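Side-chain contact in mobilization protein A (Pseudomonas aeruginosa, PDB 2NS6), which nicks one strand of plasmid DNA at the origin of transfer, so that the strand can be passed on during conjugation: residues A[94-99]-A[104-109]. Numbering follows the deposited sequence.
Sequences FAQHLT and LPYTLA. With MN (manganese (II) ion), chain D.
Ala95 O is gripped twice by Thr99, a residue that also touches Tyr106: the backbone N brings the ordinary helical bond, and the hydroxyl OG1 adds a second at 2.9 Å, from above the carbonyl plane. The setting is the antiparallel five-stranded sheet of the relaxase, where the last turns of helix 84-99 lie over strand 106-113, the axes of 94-99 and 106-109 running nearly antiparallel, at 157°. The short loop between them is pinned where Leu104 N donates to Thr99 O (3.0 Å), in the carbonyl plane and on a lone pair. Beside this bond, Thr99 CB and Leu104 CB pack 3.9 Å apart.

Tyr106 projects from the strand toward the helix. With CG set between its backbone N and carbonyl carbon (chi1 75°), the ring rises against the helix, and the methyl of Ala95 lies over one face, displaced toward the rim, in a CH-pi contact. Alanine, being small, lets the helix settle close to the ring while Ala95 CB also meets Leu108 CD2 at 3.5 Å. The Thr99 hydroxyl returns to Ala95 O, while Thr99 CB and CG2 offer apolar surface to Leu104 and Tyr106. Thr99 OG1 still lies 3.5 Å from Tyr106 CD2, the side chains crossing at about a right angle.

Leu122 of the adjacent strand also packs against Tyr106 and Leu108. The manganese of chain D is held by His97 ND1 (2.5 Å), across the helix from the strand. The phenol oxygen has its stronger partner in Glu42, on the neighbouring edge strand. Gln96, which belongs with His45 to another manganese site, bends at chi2 to reach that oxygen, its amide plane turned 61° from the ring; Gln96 NE2 gives Tyr106 OH a weak, bent bond of 3.3 Å.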
loop_
_atom_site.group_PDB
_atom_site.type_symbol
_atom_site.label_atom_id
_atom_site.label_comp_id
_atom_site.label_asym_id
_atom_site.label_seq_id
_atom_site.Cartn_x
_atom_site.Cartn_y
_atom_site.Cartn_z
ATOM N N PHE A 94 -4.191 6.293 -7.680
ATOM C CA PHE A 94 -4.635 4.906 -7.688
ATOM C C PHE A 94 -4.604 4.294 -6.273
ATOM O O PHE A 94 -5.459 3.482 -5.930
ATOM C CB PHE A 94 -3.793 4.084 -8.677
ATOM C CG PHE A 94 -4.296 2.674 -8.893
ATOM C CD1 PHE A 94 -5.582 2.428 -9.383
ATOM C CD2 PHE A 94 -3.478 1.592 -8.603
ATOM C CE1 PHE A 94 -6.032 1.117 -9.582
ATOM C CE2 PHE A 94 -3.920 0.282 -8.799
ATOM C CZ PHE A 94 -5.198 0.045 -9.286
ATOM N N ALA A 95 -3.640 4.693 -5.444
ATOM C CA ALA A 95 -3.577 4.170 -4.081
ATOM C C ALA A 95 -4.854 4.551 -3.325
ATOM O O ALA A 95 -5.435 3.739 -2.597
ATOM C CB ALA A 95 -2.356 4.723 -3.358
ATOM N N GLN A 96 -5.278 5.798 -3.494
ATOM C CA GLN A 96 -6.489 6.285 -2.849
ATOM C C GLN A 96 -7.675 5.473 -3.344
ATOM O O GLN A 96 -8.566 5.123 -2.577
ATOM C CB GLN A 96 -6.719 7.762 -3.188
ATOM C CG GLN A 96 -5.858 8.694 -2.386
ATOM C CD GLN A 96 -5.936 8.364 -0.908
ATOM O OE1 GLN A 96 -7.031 8.303 -0.324
ATOM N NE2 GLN A 96 -4.785 8.128 -0.298
ATOM N N HIS A 97 -7.680 5.183 -4.638
ATOM C CA HIS A 97 -8.760 4.422 -5.223
ATOM C C HIS A 97 -8.960 3.090 -4.513
ATOM O O HIS A 97 -10.085 2.661 -4.312
ATOM C CB HIS A 97 -8.500 4.163 -6.704
ATOM C CG HIS A 97 -9.615 3.428 -7.383
ATOM N ND1 HIS A 97 -10.795 4.038 -7.749
ATOM C CD2 HIS A 97 -9.755 2.119 -7.696
ATOM C CE1 HIS A 97 -11.617 3.137 -8.255
ATOM N NE2 HIS A 97 -11.011 1.964 -8.232
ATOM N N LEU A 98 -7.868 2.442 -4.125
ATOM C CA LEU A 98 -7.953 1.151 -3.458
ATOM C C LEU A 98 -8.068 1.189 -1.924
ATOM O O LEU A 98 -8.547 0.231 -1.325
ATOM C CB LEU A 98 -6.735 0.297 -3.848
ATOM C CG LEU A 98 -6.531 -0.037 -5.337
ATOM C CD1 LEU A 98 -5.250 -0.860 -5.529
ATOM C CD2 LEU A 98 -7.729 -0.815 -5.852
ATOM N N THR A 99 -7.664 2.291 -1.295
ATOM C CA THR A 99 -7.653 2.398 0.171
ATOM C C THR A 99 -8.431 3.579 0.759
ATOM O O THR A 99 -8.568 3.694 1.983
ATOM C CB THR A 99 -6.227 2.594 0.657
ATOM O OG1 THR A 99 -5.792 3.900 0.264
ATOM C CG2 THR A 99 -5.291 1.549 0.032
ATOM N N LEU A 104 -7.633 2.435 4.538
ATOM C CA LEU A 104 -6.719 1.339 4.820
ATOM C C LEU A 104 -5.303 1.911 4.831
ATOM O O LEU A 104 -4.882 2.561 3.868
ATOM C CB LEU A 104 -6.834 0.268 3.728
ATOM C CG LEU A 104 -8.240 -0.268 3.434
ATOM C CD1 LEU A 104 -8.203 -1.198 2.229
ATOM C CD2 LEU A 104 -8.778 -0.990 4.647
ATOM N N PRO A 105 -4.556 1.699 5.923
ATOM C CA PRO A 105 -3.193 2.238 5.941
ATOM C C PRO A 105 -2.425 1.627 4.775
ATOM O O PRO A 105 -2.665 0.477 4.403
ATOM C CB PRO A 105 -2.653 1.776 7.293
ATOM C CG PRO A 105 -3.910 1.734 8.159
ATOM C CD PRO A 105 -4.907 1.093 7.223
ATOM N N TYR A 106 -1.514 2.395 4.188
ATOM C CA TYR A 106 -0.734 1.897 3.068
ATOM C C TYR A 106 0.566 2.651 2.968
ATOM O O TYR A 106 0.718 3.721 3.549
ATOM C CB TYR A 106 -1.502 2.074 1.750
ATOM C CG TYR A 106 -1.532 3.502 1.239
ATOM C CD1 TYR A 106 -0.478 4.021 0.479
ATOM C CD2 TYR A 106 -2.589 4.348 1.552
ATOM C CE1 TYR A 106 -0.485 5.356 0.051
ATOM C CE2 TYR A 106 -2.606 5.675 1.133
ATOM C CZ TYR A 106 -1.556 6.174 0.388
ATOM O OH TYR A 106 -1.575 7.498 0.006
ATOM N N THR A 107 1.496 2.063 2.219
ATOM C CA THR A 107 2.791 2.655 1.945
ATOM C C THR A 107 3.072 2.280 0.496
ATOM O O THR A 107 2.884 1.125 0.093
ATOM C CB THR A 107 3.910 2.080 2.848
ATOM O OG1 THR A 107 3.688 2.478 4.208
ATOM C CG2 THR A 107 5.272 2.595 2.406
ATOM N N LEU A 108 3.489 3.257 -0.298
ATOM C CA LEU A 108 3.793 2.990 -1.693
ATOM C C LEU A 108 5.107 3.641 -2.058
ATOM O O LEU A 108 5.527 4.622 -1.453
ATOM C CB LEU A 108 2.684 3.526 -2.605
ATOM C CG LEU A 108 2.544 5.029 -2.829
ATOM C CD1 LEU A 108 3.453 5.473 -3.959
ATOM C CD2 LEU A 108 1.097 5.361 -3.184
ATOM N N ALA A 109 5.761 3.085 -3.061
ATOM C CA ALA A 109 7.018 3.640 -3.501
ATOM C C ALA A 109 7.066 3.475 -5.012
ATOM O O ALA A 109 6.540 2.497 -5.559
ATOM C CB ALA A 109 8.172 2.890 -2.830
HETATM MN MN MN D . -10.736 6.421 -8.362
#